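Long-range contact in glycosyl hydrolase (Aspergillus fumigatus, PDB 2X8R), which probably cleaves bacterial peptidoglycan as a family GH25 lysozyme, hydrolysing beta-1,4 links between N-acetylmuramic acid and N-acetylglucosamine: residues A[71-85]-A[118-132]. Residues are numbered along the deposited sequence; the frame is centred on the assembly and turned at random.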
ATOM      1  N   GLY A  71     -15.601   5.213   2.037  1.00  8.35           N
ATOM      2  CA  GLY A  71     -14.166   5.295   1.645  1.00  8.98           C
ATOM      3  C   GLY A  71     -13.524   6.597   2.132  1.00  9.07           C
ATOM      4  O   GLY A  71     -12.380   6.596   2.639  1.00  9.34           O
ATOM      5  N   SER A  72     -14.271   7.691   2.047  1.00  9.23           N
ATOM      6  CA  SER A  72     -13.761   8.993   2.483  1.00  9.58           C
ATOM      7  C   SER A  72     -13.474   9.018   3.986  1.00  8.46           C
ATOM      8  O   SER A  72     -12.439   9.549   4.435  1.00  7.60           O
ATOM      9  CB  SER A  72     -14.828  10.055   2.142  1.00 12.03           C
ATOM     10  OG  SER A  72     -14.511  11.264   2.835  1.00 20.21           O
ATOM     11  N   THR A  73     -14.372   8.422   4.787  1.00  7.10           N
ATOM     12  CA  THR A  73     -14.109   8.370   6.245  1.00  6.80           C
ATOM     13  C   THR A  73     -12.758   7.709   6.570  1.00  6.72           C
ATOM     14  O   THR A  73     -11.954   8.241   7.387  1.00  6.44           O
ATOM     15  CB  THR A  73     -15.220   7.649   6.963  1.00  7.19           C
ATOM     16  OG1 THR A  73     -16.408   8.450   6.838  1.00  7.13           O
ATOM     17  CG2 THR A  73     -14.873   7.450   8.471  1.00  8.07           C
ATOM     18  N   GLN A  74     -12.521   6.559   5.938  1.00  6.76           N
ATOM     19  CA  GLN A  74     -11.299   5.812   6.179  1.00  6.40           C
ATOM     20  C   GLN A  74     -10.059   6.533   5.655  1.00  6.66           C
ATOM     21  O   GLN A  74      -9.016   6.500   6.334  1.00  6.94           O
ATOM     22  CB  GLN A  74     -11.416   4.382   5.681  1.00  6.74           C
ATOM     23  CG  GLN A  74     -12.202   3.618   6.759  1.00  6.57           C
ATOM     24  CD  GLN A  74     -12.450   2.178   6.431  1.00  7.22           C
ATOM     25  OE1 GLN A  74     -11.535   1.440   6.111  1.00  6.81           O
ATOM     26  NE2 GLN A  74     -13.711   1.750   6.568  1.00  7.02           N
ATOM     27  N   ALA A  75     -10.164   7.171   4.486  1.00  7.47           N
ATOM     28  CA  ALA A  75      -9.109   8.055   3.998  1.00  7.09           C
ATOM     29  C   ALA A  75      -8.752   9.152   5.017  1.00  7.72           C
ATOM     30  O   ALA A  75      -7.567   9.397   5.264  1.00  7.78           O
ATOM     31  CB  ALA A  75      -9.456   8.661   2.644  1.00  7.73           C
ATOM     32  N   LYS A  76      -9.774   9.814   5.570  1.00  6.80           N
ATOM     33  CA  LYS A  76      -9.525  10.884   6.505  1.00  7.44           C
ATOM     34  C   LYS A  76      -8.843  10.348   7.760  1.00  6.69           C
ATOM     35  O   LYS A  76      -7.958  11.004   8.295  1.00  6.38           O
ATOM     36  CB  LYS A  76     -10.834  11.556   6.917  1.00  7.88           C
ATOM     37  CG  LYS A  76     -11.399  12.419   5.760  1.00 11.36           C
ATOM     38  CD  LYS A  76     -12.682  13.102   6.158  1.00 13.44           C
ATOM     39  CE  LYS A  76     -12.921  14.326   5.251  1.00 19.10           C
ATOM     40  NZ  LYS A  76     -14.358  14.737   5.135  1.00 25.65           N
ATOM     41  N   PHE A  77      -9.254   9.168   8.224  1.00  6.49           N
ATOM     42  CA  PHE A  77      -8.680   8.603   9.428  1.00  6.86           C
ATOM     43  C   PHE A  77      -7.200   8.251   9.184  1.00  6.84           C
ATOM     44  O   PHE A  77      -6.314   8.598   9.993  1.00  7.58           O
ATOM     45  CB  PHE A  77      -9.488   7.379   9.856  1.00  6.92           C
ATOM     46  CG  PHE A  77      -8.922   6.650  11.044  1.00  7.78           C
ATOM     47  CD1 PHE A  77      -8.717   7.303  12.279  1.00  8.15           C
ATOM     48  CD2 PHE A  77      -8.636   5.285  10.943  1.00  8.62           C
ATOM     49  CE1 PHE A  77      -8.189   6.593  13.394  1.00  8.93           C
ATOM     50  CE2 PHE A  77      -8.134   4.561  12.046  1.00  8.69           C
ATOM     51  CZ  PHE A  77      -7.911   5.217  13.286  1.00  9.63           C
ATOM     52  N   PHE A  78      -6.952   7.589   8.057  1.00  6.90           N
ATOM     53  CA  PHE A  78      -5.577   7.261   7.629  1.00  6.31           C
ATOM     54  C   PHE A  78      -4.698   8.531   7.564  1.00  6.88           C
ATOM     55  O   PHE A  78      -3.562   8.560   8.081  1.00  6.80           O
ATOM     56  CB  PHE A  78      -5.681   6.523   6.279  1.00  6.48           C
ATOM     57  CG  PHE A  78      -4.370   6.208   5.600  1.00  6.45           C
ATOM     58  CD1 PHE A  78      -3.351   5.500   6.251  1.00  5.59           C
ATOM     59  CD2 PHE A  78      -4.227   6.527   4.232  1.00  6.23           C
ATOM     60  CE1 PHE A  78      -2.157   5.158   5.558  1.00  5.45           C
ATOM     61  CE2 PHE A  78      -3.080   6.180   3.519  1.00  6.00           C
ATOM     62  CZ  PHE A  78      -2.049   5.463   4.173  1.00  5.32           C
ATOM     63  N   LEU A  79      -5.219   9.571   6.920  1.00  7.36           N
ATOM     64  CA  LEU A  79      -4.478  10.834   6.754  1.00  8.47           C
ATOM     65  C   LEU A  79      -4.079  11.510   8.059  1.00  9.75           C
ATOM     66  O   LEU A  79      -3.025  12.177   8.118  1.00 11.42           O
ATOM     67  CB  LEU A  79      -5.294  11.824   5.913  1.00  8.46           C
ATOM     68  CG  LEU A  79      -5.312  11.428   4.439  1.00  9.40           C
ATOM     69  CD1 LEU A  79      -6.472  12.073   3.746  1.00  9.48           C
ATOM     70  CD2 LEU A  79      -3.990  11.875   3.829  1.00  9.21           C
ATOM     71  N   LYS A  80      -4.897  11.329   9.091  1.00  9.50           N
ATOM     72  CA  LYS A  80      -4.602  11.958  10.397  1.00 11.03           C
ATOM     73  C   LYS A  80      -3.652  11.107  11.251  1.00 10.62           C
ATOM     74  O   LYS A  80      -3.261  11.513  12.354  1.00 11.76           O
ATOM     75  CB  LYS A  80      -5.901  12.129  11.161  1.00 11.75           C
ATOM     76  CG  LYS A  80      -6.772  13.264  10.664  1.00 14.05           C
ATOM     77  CD  LYS A  80      -8.080  13.171  11.432  1.00 16.48           C
ATOM     78  CE  LYS A  80      -9.076  14.237  11.036  1.00 21.34           C
ATOM     79  NZ  LYS A  80      -9.594  14.002   9.628  1.00 25.66           N
ATOM     80  N   ASN A  81      -3.306   9.905  10.780  1.00  9.05           N
ATOM     81  CA  ASN A  81      -2.657   8.951  11.655  1.00  9.25           C
ATOM     82  C   ASN A  81      -1.515   8.249  10.929  1.00  9.26           C
ATOM     83  O   ASN A  81      -1.233   7.112  11.207  1.00  9.81           O
ATOM     84  CB  ASN A  81      -3.676   7.958  12.225  1.00  9.23           C
ATOM     85  CG  ASN A  81      -4.570   8.588  13.272  1.00 10.14           C
ATOM     86  OD1 ASN A  81      -4.110   8.849  14.400  1.00 11.88           O
ATOM     87  ND2 ASN A  81      -5.801   8.941  12.900  1.00  9.87           N
ATOM     88  N   GLY A  82      -0.863   8.935  10.002  1.00  9.03           N
ATOM     89  CA  GLY A  82       0.369   8.337   9.445  1.00 10.37           C
ATOM     90  C   GLY A  82       0.354   8.197   7.944  1.00 10.63           C
ATOM     91  O   GLY A  82       1.389   7.923   7.307  1.00 13.00           O
ATOM     92  N   GLY A  83      -0.833   8.372   7.373  1.00  9.33           N
ATOM     93  CA  GLY A  83      -1.038   8.223   5.946  1.00  9.00           C
ATOM     94  C   GLY A  83      -0.739   9.481   5.140  1.00  9.75           C
ATOM     95  O   GLY A  83      -0.864   9.441   3.934  1.00 11.10           O
ATOM     96  N   GLY A  84      -0.293  10.565   5.800  1.00  8.88           N
ATOM     97  CA  GLY A  84       0.022  11.836   5.089  1.00  9.87           C
ATOM     98  C   GLY A  84       1.136  11.731   4.049  1.00  9.63           C
ATOM     99  O   GLY A  84       1.916  10.769   4.057  1.00  8.87           O
ATOM    100  N   TRP A  85       1.247  12.739   3.195  1.00  8.29           N
ATOM    101  CA  TRP A  85       2.354  12.751   2.193  1.00  8.41           C
ATOM    102  C   TRP A  85       2.768  14.177   1.969  1.00  8.70           C
ATOM    103  O   TRP A  85       1.906  15.090   1.918  1.00  9.53           O
ATOM    104  CB  TRP A  85       1.898  12.151   0.863  1.00  7.22           C
ATOM    105  CG  TRP A  85       2.911  12.311  -0.221  1.00  7.40           C
ATOM    106  CD1 TRP A  85       3.924  11.464  -0.528  1.00  7.42           C
ATOM    107  CD2 TRP A  85       3.038  13.431  -1.097  1.00  7.58           C
ATOM    108  NE1 TRP A  85       4.683  11.975  -1.548  1.00  7.14           N
ATOM    109  CE2 TRP A  85       4.163  13.194  -1.912  1.00  7.94           C
ATOM    110  CE3 TRP A  85       2.310  14.620  -1.266  1.00  8.10           C
ATOM    111  CZ2 TRP A  85       4.588  14.099  -2.918  1.00  8.17           C
ATOM    112  CZ3 TRP A  85       2.738  15.535  -2.265  1.00  7.92           C
ATOM    113  CH2 TRP A  85       3.875  15.261  -3.072  1.00  8.47           C
ATOM    114  N   TRP A 118     -16.788   2.667  -3.165  1.00  7.87           N
ATOM    115  CA  TRP A 118     -16.033   2.789  -1.901  1.00  7.87           C
ATOM    116  C   TRP A 118     -14.563   3.122  -2.216  1.00  7.60           C
ATOM    117  O   TRP A 118     -14.023   4.085  -1.674  1.00  7.24           O
ATOM    118  CB  TRP A 118     -16.123   1.499  -1.064  1.00  8.08           C
ATOM    119  CG  TRP A 118     -15.614   1.667   0.330  1.00  8.15           C
ATOM    120  CD1 TRP A 118     -16.372   1.863   1.455  1.00  8.51           C
ATOM    121  CD2 TRP A 118     -14.253   1.599   0.772  1.00  8.24           C
ATOM    122  NE1 TRP A 118     -15.555   1.992   2.562  1.00  8.33           N
ATOM    123  CE2 TRP A 118     -14.255   1.812   2.175  1.00  8.49           C
ATOM    124  CE3 TRP A 118     -13.025   1.391   0.116  1.00  8.76           C
ATOM    125  CZ2 TRP A 118     -13.073   1.840   2.941  1.00  9.00           C
ATOM    126  CZ3 TRP A 118     -11.817   1.413   0.882  1.00  8.90           C
ATOM    127  CH2 TRP A 118     -11.857   1.624   2.276  1.00  9.27           C
ATOM    128  N   ILE A 119     -13.959   2.358  -3.124  1.00  6.68           N
ATOM    129  CA  ILE A 119     -12.536   2.597  -3.468  1.00  6.75           C
ATOM    130  C   ILE A 119     -12.348   3.958  -4.138  1.00  7.71           C
ATOM    131  O   ILE A 119     -11.402   4.692  -3.808  1.00  7.79           O
ATOM    132  CB  ILE A 119     -11.940   1.425  -4.339  1.00  5.84           C
ATOM    133  CG1 ILE A 119     -12.080   0.081  -3.624  1.00  5.41           C
ATOM    134  CG2 ILE A 119     -10.429   1.665  -4.674  1.00  5.99           C
ATOM    135  CD1 ILE A 119     -11.948  -1.114  -4.589  1.00  5.16           C
ATOM    136  N   HIS A 120     -13.248   4.329  -5.058  0.50  7.49           N
ATOM    137  CA  HIS A 120     -13.198   5.682  -5.606  0.50  7.77           C
ATOM    138  C   HIS A 120     -13.287   6.747  -4.498  0.50  8.04           C
ATOM    139  O   HIS A 120     -12.506   7.716  -4.476  0.50  8.15           O
ATOM    140  CB  HIS A 120     -14.289   5.867  -6.661  0.50  7.78           C
ATOM    141  CG  HIS A 120     -13.863   5.489  -8.046  0.50  7.68           C
ATOM    142  ND1 HIS A 120     -14.550   4.579  -8.814  0.50  8.11           N
ATOM    143  CD2 HIS A 120     -12.837   5.924  -8.813  0.50  7.31           C
ATOM    144  CE1 HIS A 120     -13.970   4.476  -9.999  0.50  7.56           C
ATOM    145  NE2 HIS A 120     -12.921   5.275 -10.019  0.50  7.16           N
ATOM    146  N   ASP A 121     -14.199   6.550  -3.554  1.00  8.39           N
ATOM    147  CA  ASP A 121     -14.339   7.508  -2.468  1.00  8.97           C
ATOM    148  C   ASP A 121     -13.037   7.652  -1.636  1.00  8.39           C
ATOM    149  O   ASP A 121     -12.651   8.772  -1.293  1.00  9.20           O
ATOM    150  CB  ASP A 121     -15.505   7.143  -1.583  1.00 10.85           C
ATOM    151  CG  ASP A 121     -16.881   7.446  -2.258  1.00 15.09           C
ATOM    152  OD1 ASP A 121     -16.882   8.041  -3.354  1.00 17.57           O
ATOM    153  OD2 ASP A 121     -17.950   7.144  -1.681  1.00 22.13           O
ATOM    154  N   PHE A 122     -12.419   6.519  -1.292  1.00  7.33           N
ATOM    155  CA  PHE A 122     -11.127   6.548  -0.598  1.00  6.74           C
ATOM    156  C   PHE A 122     -10.054   7.286  -1.413  1.00  7.57           C
ATOM    157  O   PHE A 122      -9.395   8.213  -0.911  1.00  6.22           O
ATOM    158  CB  PHE A 122     -10.630   5.125  -0.285  1.00  6.66           C
ATOM    159  CG  PHE A 122      -9.404   5.113   0.607  1.00  6.67           C
ATOM    160  CD1 PHE A 122      -8.125   5.370   0.089  1.00  7.28           C
ATOM    161  CD2 PHE A 122      -9.558   4.907   1.989  1.00  7.12           C
ATOM    162  CE1 PHE A 122      -6.995   5.374   0.931  1.00  7.06           C
ATOM    163  CE2 PHE A 122      -8.451   4.911   2.845  1.00  6.57           C
ATOM    164  CZ  PHE A 122      -7.136   5.176   2.296  1.00  6.91           C
ATOM    165  N   VAL A 123      -9.856   6.862  -2.657  1.00  7.81           N
ATOM    166  CA  VAL A 123      -8.735   7.410  -3.411  1.00  8.82           C
ATOM    167  C   VAL A 123      -8.948   8.874  -3.771  1.00  8.89           C
ATOM    168  O   VAL A 123      -8.008   9.679  -3.736  1.00  8.76           O
ATOM    169  CB  VAL A 123      -8.305   6.532  -4.645  1.00  9.77           C
ATOM    170  CG1 VAL A 123      -8.139   5.083  -4.235  1.00  9.78           C
ATOM    171  CG2 VAL A 123      -9.303   6.661  -5.806  1.00 11.54           C
ATOM    172  N   ASN A 124     -10.192   9.250  -4.037  1.00  9.07           N
ATOM    173  CA  ASN A 124     -10.442  10.669  -4.314  1.00 10.37           C
ATOM    174  C   ASN A 124     -10.195  11.548  -3.096  1.00 10.33           C
ATOM    175  O   ASN A 124      -9.642  12.638  -3.231  1.00  8.75           O
ATOM    176  CB  ASN A 124     -11.865  10.833  -4.812  1.00 12.14           C
ATOM    177  CG  ASN A 124     -12.036  10.285  -6.208  1.00 16.22           C
ATOM    178  OD1 ASN A 124     -11.057  10.060  -6.922  1.00 18.78           O
ATOM    179  ND2 ASN A 124     -13.271  10.080  -6.614  1.00 15.67           N
ATOM    180  N   GLU A 125     -10.643  11.104  -1.918  1.00  9.48           N
ATOM    181  CA  GLU A 125     -10.372  11.850  -0.686  1.00  9.11           C
ATOM    182  C   GLU A 125      -8.869  11.995  -0.467  1.00  9.04           C
ATOM    183  O   GLU A 125      -8.376  13.085  -0.082  1.00  8.06           O
ATOM    184  CB  GLU A 125     -11.087  11.258   0.545  1.00 12.02           C
ATOM    185  CG  GLU A 125     -10.785  12.018   1.861  1.00 13.01           C
ATOM    186  CD  GLU A 125     -11.351  13.454   1.914  1.00 17.90           C
ATOM    187  OE1 GLU A 125     -12.315  13.786   1.212  1.00 20.47           O
ATOM    188  OE2 GLU A 125     -10.822  14.253   2.689  1.00 23.17           O
ATOM    189  N   TYR A 126      -8.135  10.898  -0.705  1.00  7.33           N
ATOM    190  CA  TYR A 126      -6.703  10.893  -0.487  1.00  7.54           C
ATOM    191  C   TYR A 126      -6.041  11.930  -1.406  1.00  7.80           C
ATOM    192  O   TYR A 126      -5.205  12.720  -0.980  1.00  8.07           O
ATOM    193  CB  TYR A 126      -6.080   9.498  -0.654  1.00  6.64           C
ATOM    194  CG  TYR A 126      -4.667   9.491  -0.154  1.00  6.74           C
ATOM    195  CD1 TYR A 126      -4.352   9.172   1.190  1.00  6.44           C
ATOM    196  CD2 TYR A 126      -3.636   9.866  -1.007  1.00  6.55           C
ATOM    197  CE1 TYR A 126      -3.010   9.218   1.645  1.00  6.06           C
ATOM    198  CE2 TYR A 126      -2.302   9.926  -0.545  1.00  5.85           C
ATOM    199  CZ  TYR A 126      -2.020   9.597   0.775  1.00  5.63           C
ATOM    200  OH  TYR A 126      -0.741   9.684   1.253  1.00  5.61           O
ATOM    201  N   HIS A 127      -6.477  11.944  -2.659  1.00  8.46           N
ATOM    202  CA  HIS A 127      -5.920  12.864  -3.653  1.00  9.27           C
ATOM    203  C   HIS A 127      -6.290  14.314  -3.329  1.00 10.14           C
ATOM    204  O   HIS A 127      -5.462  15.214  -3.486  1.00  8.57           O
ATOM    205  CB  HIS A 127      -6.347  12.427  -5.064  1.00 12.02           C
ATOM    206  CG  HIS A 127      -5.932  13.384  -6.141  1.00 13.01           C
ATOM    207  ND1 HIS A 127      -4.681  13.350  -6.715  1.00 15.28           N
ATOM    208  CD2 HIS A 127      -6.568  14.448  -6.685  1.00 12.47           C
ATOM    209  CE1 HIS A 127      -4.572  14.328  -7.601  1.00 12.84           C
ATOM    210  NE2 HIS A 127      -5.700  15.013  -7.594  1.00 17.02           N
ATOM    211  N   HIS A 128      -7.523  14.507  -2.843  1.00 10.33           N
ATOM    212  CA  HIS A 128      -8.007  15.855  -2.476  1.00 11.13           C
ATOM    213  C   HIS A 128      -7.113  16.439  -1.390  1.00 10.34           C
ATOM    214  O   HIS A 128      -6.724  17.620  -1.450  1.00 10.02           O
ATOM    215  CB  HIS A 128      -9.476  15.789  -1.987  1.00 13.24           C
ATOM    216  CG  HIS A 128     -10.104  17.126  -1.737  1.00 16.76           C
ATOM    217  ND1 HIS A 128     -10.860  17.802  -2.679  1.00 20.09           N
ATOM    218  CD2 HIS A 128     -10.067  17.930  -0.639  1.00 16.53           C
ATOM    219  CE1 HIS A 128     -11.271  18.954  -2.168  1.00 15.49           C
ATOM    220  NE2 HIS A 128     -10.795  19.059  -0.939  1.00 19.46           N
ATOM    221  N   ALA A 129      -6.767  15.610  -0.410  1.00  8.99           N
ATOM    222  CA  ALA A 129      -6.049  16.044   0.758  1.00 10.11           C
ATOM    223  C   ALA A 129      -4.570  16.265   0.453  1.00 10.15           C
ATOM    224  O   ALA A 129      -3.945  17.157   1.050  1.00 12.53           O
ATOM    225  CB  ALA A 129      -6.166  15.015   1.850  1.00  9.16           C
ATOM    226  N   THR A 130      -3.983  15.429  -0.404  1.00  9.19           N
ATOM    227  CA  THR A 130      -2.517  15.408  -0.539  1.00  9.55           C
ATOM    228  C   THR A 130      -1.928  15.849  -1.868  1.00 10.08           C
ATOM    229  O   THR A 130      -0.713  16.109  -1.937  1.00 10.97           O
ATOM    230  CB  THR A 130      -1.921  13.984  -0.331  1.00  9.12           C
ATOM    231  OG1 THR A 130      -2.327  13.130  -1.428  1.00  9.38           O
ATOM    232  CG2 THR A 130      -2.259  13.370   1.065  1.00  9.97           C
ATOM    233  N   SER A 131      -2.792  15.880  -2.890  1.00  9.28           N
ATOM    234  CA  SER A 131      -2.448  16.093  -4.306  0.50  9.53           C
ATOM    235  C   SER A 131      -1.858  14.856  -4.989  1.00  9.87           C
ATOM    236  O   SER A 131      -1.515  14.891  -6.196  1.00 10.05           O
ATOM    237  CB  SER A 131      -1.568  17.342  -4.545  0.50  8.93           C
ATOM    238  OG  SER A 131      -0.200  17.097  -4.273  0.50  7.86           O
ATOM    239  N   ARG A 132      -1.782  13.762  -4.238  1.00  8.64           N
ATOM    240  CA  ARG A 132      -1.273  12.478  -4.763  1.00  9.00           C
ATOM    241  C   ARG A 132      -2.374  11.438  -4.815  1.00  8.41           C
ATOM    242  O   ARG A 132      -3.221  11.366  -3.885  1.00  7.63           O
ATOM    243  CB  ARG A 132      -0.112  11.974  -3.880  1.00  8.96           C
ATOM    244  CG  ARG A 132       1.190  12.854  -3.945  1.00  8.73           C
ATOM    245  CD  ARG A 132       1.693  13.106  -5.372  1.00 10.43           C
ATOM    246  NE  ARG A 132       1.988  11.819  -5.969  1.00 10.87           N
ATOM    247  CZ  ARG A 132       3.076  11.098  -5.741  1.00  9.88           C
ATOM    248  NH1 ARG A 132       4.044  11.556  -4.950  1.00  9.05           N
ATOM    249  NH2 ARG A 132       3.168   9.896  -6.287  1.00 10.39           N
TER
HETATM  250  O   HOH W   1     -17.810   4.959   0.261  1.00 11.76           O
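Gly-71 CA sits over the face of the Trp-118 indole, 3.7 Å from the centroid of its five-membered ring, where two outer helices of the TIM-barrel-like GH25 fold, helix 71-79 and the 118-130 part of helix 112-130, cross at -38°. Glycine suits this place because a CB would collide with Trp-118 O and Phe-122 N. Gln-74 meets the benzo edge of Trp-118 with its amide, which is held by His-62, Arg-65 and Ser-69.

One turn on, Phe-122 is a knob among Gly-71, Gln-74, Ala-75 and Phe-78. With CG anti to the backbone N (chi1 -172°), its ring swings toward helix 71-79; the small Ala-75 methyl sits over one face, and Phe-78 CD2 meets its edge, 3.7 Å from Phe-122 CZ. Leu-79 is a knob in the other direction, among Glu-125, Tyr-126, Ala-129 and Thr-130, dividing its branches: CD1 touches the Ala-129 methyl, while CD2 touches both Tyr-126 CE1 and Thr-130 CG2, which themselves pack together.

Beyond the helix, Trp-85 receives Arg-132 CG over its six-membered ring. Bends at chi2 and chi3 fold the arginine so that its guanidinium stands nearly perpendicular to the indole, while NH2 bonds Leu-207 O. Tyr-126 OH, which also bonds Gly-94 N, donates almost straight down the carbonyl of Gly-83, 2.7 Å from its O.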